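Local coordinates for putative transcriptional regulator (Streptomyces coelicolor A3, PDB 2RA5), which probably regulates transcription by binding DNA as a GntR-family factor, its UTRA domain being of the kind that senses small effector molecules, at residues E120-A124 with L125-E129; R192-S196 with G197-R201. One frame throughout, in Å; residues are numbered along the deposited sequence. Where two conformers were deposited one is given.

Contact 1: E120-A124 with L125-E129; sequences EIAAA and LGVAE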
ATOM      1  N   GLU A 120      20.339   8.907   4.789  0.50 47.51           N
ATOM      2  CA  GLU A 120      19.004   8.559   4.313  0.50 53.72           C
ATOM      3  C   GLU A 120      18.085   9.777   4.282  0.50 53.45           C
ATOM      4  O   GLU A 120      17.380  10.022   3.303  0.50 48.65           O
ATOM      5  CB  GLU A 120      18.391   7.446   5.181  0.50 57.37           C
ATOM      6  CG  GLU A 120      16.898   7.188   4.917  0.50 70.39           C
ATOM      7  CD  GLU A 120      16.396   5.885   5.528  0.50 79.37           C
ATOM      8  OE1 GLU A 120      17.216   5.159   6.130  0.50 87.38           O
ATOM      9  OE2 GLU A 120      15.183   5.587   5.402  0.50 64.23           O
ATOM     10  N   ILE A 121      18.109  10.549   5.358  1.00 49.16           N
ATOM     11  CA  ILE A 121      17.276  11.739   5.453  1.00 51.28           C
ATOM     12  C   ILE A 121      17.743  12.803   4.466  1.00 47.67           C
ATOM     13  O   ILE A 121      16.924  13.471   3.842  1.00 47.23           O
ATOM     14  CB  ILE A 121      17.208  12.315   6.883  1.00 55.65           C
ATOM     15  CG1 ILE A 121      16.510  11.335   7.826  1.00 53.15           C
ATOM     16  CG2 ILE A 121      16.468  13.657   6.892  1.00 43.49           C
ATOM     17  CD1 ILE A 121      16.837  11.601   9.285  1.00 68.61           C
ATOM     18  N   ALA A 122      19.058  12.957   4.327  1.00 50.05           N
ATOM     19  CA  ALA A 122      19.620  13.956   3.419  1.00 41.22           C
ATOM     20  C   ALA A 122      19.221  13.618   1.981  1.00 40.49           C
ATOM     21  O   ALA A 122      18.716  14.460   1.220  1.00 43.05           O
ATOM     22  CB  ALA A 122      21.123  13.983   3.556  1.00 43.51           C
ATOM     23  N   ALA A 123      19.432  12.363   1.623  1.00 35.84           N
ATOM     24  CA  ALA A 123      18.960  11.827   0.350  1.00 50.76           C
ATOM     25  C   ALA A 123      17.480  12.114   0.072  1.00 54.62           C
ATOM     26  O   ALA A 123      17.147  12.623  -1.003  1.00 48.38           O
ATOM     27  CB  ALA A 123      19.239  10.315   0.277  1.00 39.07           C
ATOM     28  N   ALA A 124      16.598  11.801   1.026  1.00 38.52           N
ATOM     29  CA  ALA A 124      15.163  12.005   0.800  1.00 44.36           C
ATOM     30  C   ALA A 124      14.855  13.478   0.568  1.00 41.79           C
ATOM     31  O   ALA A 124      14.167  13.837  -0.381  1.00 47.95           O
ATOM     32  CB  ALA A 124      14.312  11.435   1.966  1.00 35.57           C
ATOM     33  N   LEU A 125      15.418  14.336   1.406  1.00 45.31           N
ATOM     34  CA  LEU A 125      15.039  15.748   1.432  1.00 38.60           C
ATOM     35  C   LEU A 125      15.859  16.619   0.480  1.00 42.43           C
ATOM     36  O   LEU A 125      15.503  17.775   0.227  1.00 39.00           O
ATOM     37  CB  LEU A 125      15.168  16.261   2.877  1.00 37.52           C
ATOM     38  CG  LEU A 125      14.012  16.741   3.770  1.00 61.53           C
ATOM     39  CD1 LEU A 125      12.637  16.250   3.384  1.00 32.97           C
ATOM     40  CD2 LEU A 125      14.302  16.322   5.181  1.00 36.60           C
ATOM     41  N   GLY A 126      16.960  16.076  -0.038  1.00 35.53           N
ATOM     42  CA  GLY A 126      17.857  16.876  -0.860  1.00 47.10           C
ATOM     43  C   GLY A 126      18.542  17.982  -0.071  1.00 41.23           C
ATOM     44  O   GLY A 126      18.577  19.132  -0.488  1.00 46.38           O
ATOM     45  N   VAL A 127      19.041  17.638   1.110  1.00 50.94           N
ATOM     46  CA  VAL A 127      19.873  18.543   1.894  1.00 39.86           C
ATOM     47  C   VAL A 127      21.202  17.843   2.170  1.00 48.24           C
ATOM     48  O   VAL A 127      21.394  16.670   1.827  1.00 40.79           O
ATOM     49  CB  VAL A 127      19.189  18.983   3.222  1.00 47.10           C
ATOM     50  CG1 VAL A 127      17.857  19.763   2.935  1.00 32.98           C
ATOM     51  CG2 VAL A 127      18.990  17.784   4.164  1.00 31.14           C
ATOM     52  N   ALA A 128      22.137  18.569   2.759  1.00 47.62           N
ATOM     53  CA  ALA A 128      23.429  17.984   3.041  1.00 44.54           C
ATOM     54  C   ALA A 128      23.349  17.145   4.302  1.00 44.57           C
ATOM     55  O   ALA A 128      22.605  17.486   5.230  1.00 42.04           O
ATOM     56  CB  ALA A 128      24.484  19.075   3.162  1.00 32.59           C
ATOM     57  N   GLU A 129      24.071  16.025   4.296  1.00 38.55           N
ATOM     58  CA  GLU A 129      24.321  15.245   5.498  1.00 54.19           C
ATOM     59  C   GLU A 129      24.671  16.157   6.642  1.00 51.44           C
ATOM     60  O   GLU A 129      25.411  17.117   6.456  1.00 51.63           O
ATOM     61  CB  GLU A 129      25.497  14.309   5.293  1.00 48.71           C
ATOM     62  CG  GLU A 129      25.121  12.881   5.008  1.00 66.43           C
ATOM     63  CD  GLU A 129      25.996  11.912   5.770  1.00 72.13           C
ATOM     64  OE1 GLU A 129      26.058  12.009   7.020  1.00 74.57           O
ATOM     65  OE2 GLU A 129      26.621  11.057   5.119  1.00 72.59           O
TER

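Contact 2: R192-S196 with G197-R201; sequences RAATS and GEAER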
ATOM      1  N   ARG A 192       7.056  -5.005   7.741  1.00 65.06           N
ATOM      2  CA  ARG A 192       8.237  -5.367   8.536  1.00 76.64           C
ATOM      3  C   ARG A 192       7.840  -6.069   9.830  1.00 63.98           C
ATOM      4  O   ARG A 192       6.734  -5.864  10.349  1.00 58.80           O
ATOM      5  CB  ARG A 192       9.037  -4.111   8.921  1.00 56.55           C
ATOM      6  CG  ARG A 192      10.215  -3.795   8.040  1.00 65.07           C
ATOM      7  CD  ARG A 192      11.259  -3.013   8.828  1.00 80.28           C
ATOM      8  NE  ARG A 192      10.852  -1.634   9.105  1.00 59.97           N
ATOM      9  CZ  ARG A 192      10.406  -1.194  10.282  1.00 91.40           C
ATOM     10  NH1 ARG A 192      10.062   0.084  10.426  1.00 66.61           N
ATOM     11  NH2 ARG A 192      10.301  -2.024  11.317  1.00 74.79           N
ATOM     12  N   ALA A 193       8.754  -6.874  10.365  1.00 81.15           N
ATOM     13  CA  ALA A 193       8.654  -7.276  11.762  1.00 87.03           C
ATOM     14  C   ALA A 193       9.103  -6.096  12.619  1.00 72.68           C
ATOM     15  O   ALA A 193      10.150  -5.504  12.372  1.00 69.73           O
ATOM     16  CB  ALA A 193       9.506  -8.492  12.046  1.00 72.67           C
ATOM     17  N   ALA A 194       8.290  -5.753  13.613  1.00 84.65           N
ATOM     18  CA  ALA A 194       8.558  -4.615  14.481  1.00 87.39           C
ATOM     19  C   ALA A 194       9.665  -4.923  15.467  1.00 91.81           C
ATOM     20  O   ALA A 194       9.676  -5.988  16.080  1.00 98.60           O
ATOM     21  CB  ALA A 194       7.302  -4.229  15.235  1.00 81.19           C
ATOM     22  N   THR A 195      10.592  -3.988  15.633  1.00 96.14           N
ATOM     23  CA  THR A 195      11.585  -4.126  16.686  1.00107.60           C
ATOM     24  C   THR A 195      11.010  -3.599  18.001  1.00104.56           C
ATOM     25  O   THR A 195       9.982  -2.922  18.006  1.00 98.95           O
ATOM     26  CB  THR A 195      12.923  -3.447  16.323  1.00105.17           C
ATOM     27  OG1 THR A 195      13.601  -3.039  17.520  1.00119.29           O
ATOM     28  CG2 THR A 195      12.689  -2.243  15.417  1.00 88.35           C
ATOM     29  N   SER A 196      11.669  -3.933  19.109  1.00108.56           N
ATOM     30  CA  SER A 196      11.170  -3.620  20.448  1.00101.43           C
ATOM     31  C   SER A 196      10.620  -2.207  20.572  1.00 96.28           C
ATOM     32  O   SER A 196       9.586  -1.991  21.209  1.00 83.57           O
ATOM     33  CB  SER A 196      12.264  -3.840  21.501  1.00 95.62           C
ATOM     34  OG  SER A 196      12.396  -5.213  21.821  1.00 99.88           O
ATOM     35  N   GLY A 197      11.320  -1.249  19.970  1.00 93.89           N
ATOM     36  CA  GLY A 197      10.947   0.150  20.075  1.00 91.73           C
ATOM     37  C   GLY A 197       9.542   0.424  19.584  1.00 93.50           C
ATOM     38  O   GLY A 197       8.679   0.829  20.360  1.00 89.31           O
ATOM     39  N   GLU A 198       9.309   0.195  18.294  1.00 95.26           N
ATOM     40  CA  GLU A 198       8.007   0.481  17.698  1.00 98.35           C
ATOM     41  C   GLU A 198       6.939  -0.487  18.186  1.00 96.17           C
ATOM     42  O   GLU A 198       5.770  -0.119  18.292  1.00 88.18           O
ATOM     43  CB  GLU A 198       8.083   0.497  16.170  1.00 95.67           C
ATOM     44  CG  GLU A 198       8.886  -0.635  15.570  1.00 97.95           C
ATOM     45  CD  GLU A 198       9.552  -0.223  14.276  1.00 97.76           C
ATOM     46  OE1 GLU A 198       9.416   0.965  13.914  1.00 86.45           O
ATOM     47  OE2 GLU A 198      10.206  -1.073  13.630  1.00 90.58           O
ATOM     48  N   ALA A 199       7.344  -1.717  18.495  1.00 94.64           N
ATOM     49  CA  ALA A 199       6.429  -2.678  19.107  1.00 89.38           C
ATOM     50  C   ALA A 199       5.840  -2.129  20.418  1.00 95.66           C
ATOM     51  O   ALA A 199       4.632  -2.215  20.646  1.00 91.08           O
ATOM     52  CB  ALA A 199       7.125  -4.011  19.331  1.00 86.05           C
ATOM     53  N   GLU A 200       6.687  -1.547  21.265  1.00 96.47           N
ATOM     54  CA  GLU A 200       6.219  -0.922  22.504  1.00101.38           C
ATOM     55  C   GLU A 200       5.296   0.279  22.258  1.00104.97           C
ATOM     56  O   GLU A 200       4.174   0.327  22.771  1.00 93.48           O
ATOM     57  CB  GLU A 200       7.399  -0.508  23.393  1.00116.15           C
ATOM     58  CG  GLU A 200       7.871  -1.597  24.351  1.00141.83           C
ATOM     59  CD  GLU A 200       8.793  -1.068  25.440  1.00165.04           C
ATOM     60  OE1 GLU A 200       9.501  -0.067  25.188  1.00149.17           O
ATOM     61  OE2 GLU A 200       8.808  -1.657  26.549  1.00136.39           O
ATOM     62  N   ARG A 201       5.774   1.238  21.467  1.00110.18           N
ATOM     63  CA  ARG A 201       5.036   2.473  21.188  1.00103.31           C
ATOM     64  C   ARG A 201       3.594   2.215  20.763  1.00104.11           C
ATOM     65  O   ARG A 201       2.707   3.039  21.008  1.00105.88           O
ATOM     66  CB  ARG A 201       5.747   3.292  20.100  1.00110.31           C
ATOM     67  CG  ARG A 201       7.240   3.519  20.332  1.00113.33           C
ATOM     68  CD  ARG A 201       7.917   4.109  19.093  1.00112.03           C
ATOM     69  NE  ARG A 201       9.368   3.918  19.115  1.00131.49           N
ATOM     70  CZ  ARG A 201      10.173   4.170  18.087  1.00129.83           C
ATOM     71  NH1 ARG A 201       9.668   4.626  16.947  1.00123.31           N
ATOM     72  NH2 ARG A 201      11.481   3.961  18.196  1.00104.77           N
TER
HETATM   73  O   HOH W   1      14.387  -1.784  19.724  1.00 97.90           O

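Contact 1: E120-A124 with L125-E129
Ala122 O takes two donors, Val127 N and Gly126 N, at the end of a helix. Val127 N lies 3.2 Å from Ala122 O, with a fairly straight N-H (151°), whereas the bond from Gly126 N is short but poorly angled and counts as weak. One residue earlier, Leu125 N closes the last ordinary turn on Ile121 O at 3.0 Å, just as Ala124 N does on Glu120 O. The bond spanning Ala122 to Val127, together with positive phi (66°) at Gly126, makes the end of helix 119-125 Schellman-like, the inner bond of the motif being replaced by the weak one from Gly126 N to Ala122 O. Across the same turn Ala122 CB lies 4.4 Å from Val127 CG2, the apolar pair found in Schellman motifs, and only 3.2 Å from Val127 O, so the chain folds back tightly here. On another side of the helix Ile121 and Leu125 run side by side: with CG2 anti to its backbone N, Ile121 sets that methyl 3.8 Å from Leu125 CD2. Both side chains also touch Tyr153 of strand 145-154, and Leu125 reaches Phe227 of strand 224-232. Beyond the turn, Ala128 O is taken up by Ser131 OG.

Contact 2: R192-S196 with G197-R201
A local strand-to-helix junction, held by helical bonds from the N-cap residue and a salt bridge, carries the chain from strand 184-193, an outermost strand of the six-stranded sheet in this chain, into helix 196-202. Thr195 occupies the N-cap position, and its carbonyl accepts the first helical bond, Ala199 N to Thr195 O at 2.9 Å and nearly straight (167°); Glu200 N repeats the step on Ser196 O. A water 2.7 Å from Thr195 OG1 accepts from Gly197 N, and by way of it the hydroxyl reaches the first turn. The end of the Glu198 side chain comes back to the strand: its CG sits between backbone N and carbonyl carbon (chi1 44°) and packs on Ala194 CB. The chain then bends at chi2, bringing Glu198 OE2 2.5 Å from Arg192 NH2. The carboxylate meets the guanidinium at its edge, the planes 15° apart, through the syn side of OE2, with the donor well out of the carboxylate plane. Thr195 CG2 lies 3.3 Å from Glu198 OE2. Were this carboxylate lost to an alanine here, the Arg192 guanidinium would probably lack its counter-charge and be less restrained in its rotation. A negative charge in the helix's first turn is also likely to be favoured by the helix dipole.

Read together, the two contacts illustrate how opposite ends of short helices are finished. Contact 1 stops a helix and contact 2 starts one; their centres lie about 25 Å apart and their nearest atoms about 9 Å, without touching. Neither belongs wholly to the core: each mixes buried and exposed residues. Both nevertheless rest on the same sheet, with side chains reaching strands 209-218 and 224-232. Their chemistry differs. Residues 120-129 rely on backbone carbonyls and apolar side chains that pack on the sheet, whereas 192-201 adds a charged pair and a water. Contact 2 also borders the second subunit, where Ala193 packs on Pro209 of that subunit; no other chain of the assembly touches contact 1.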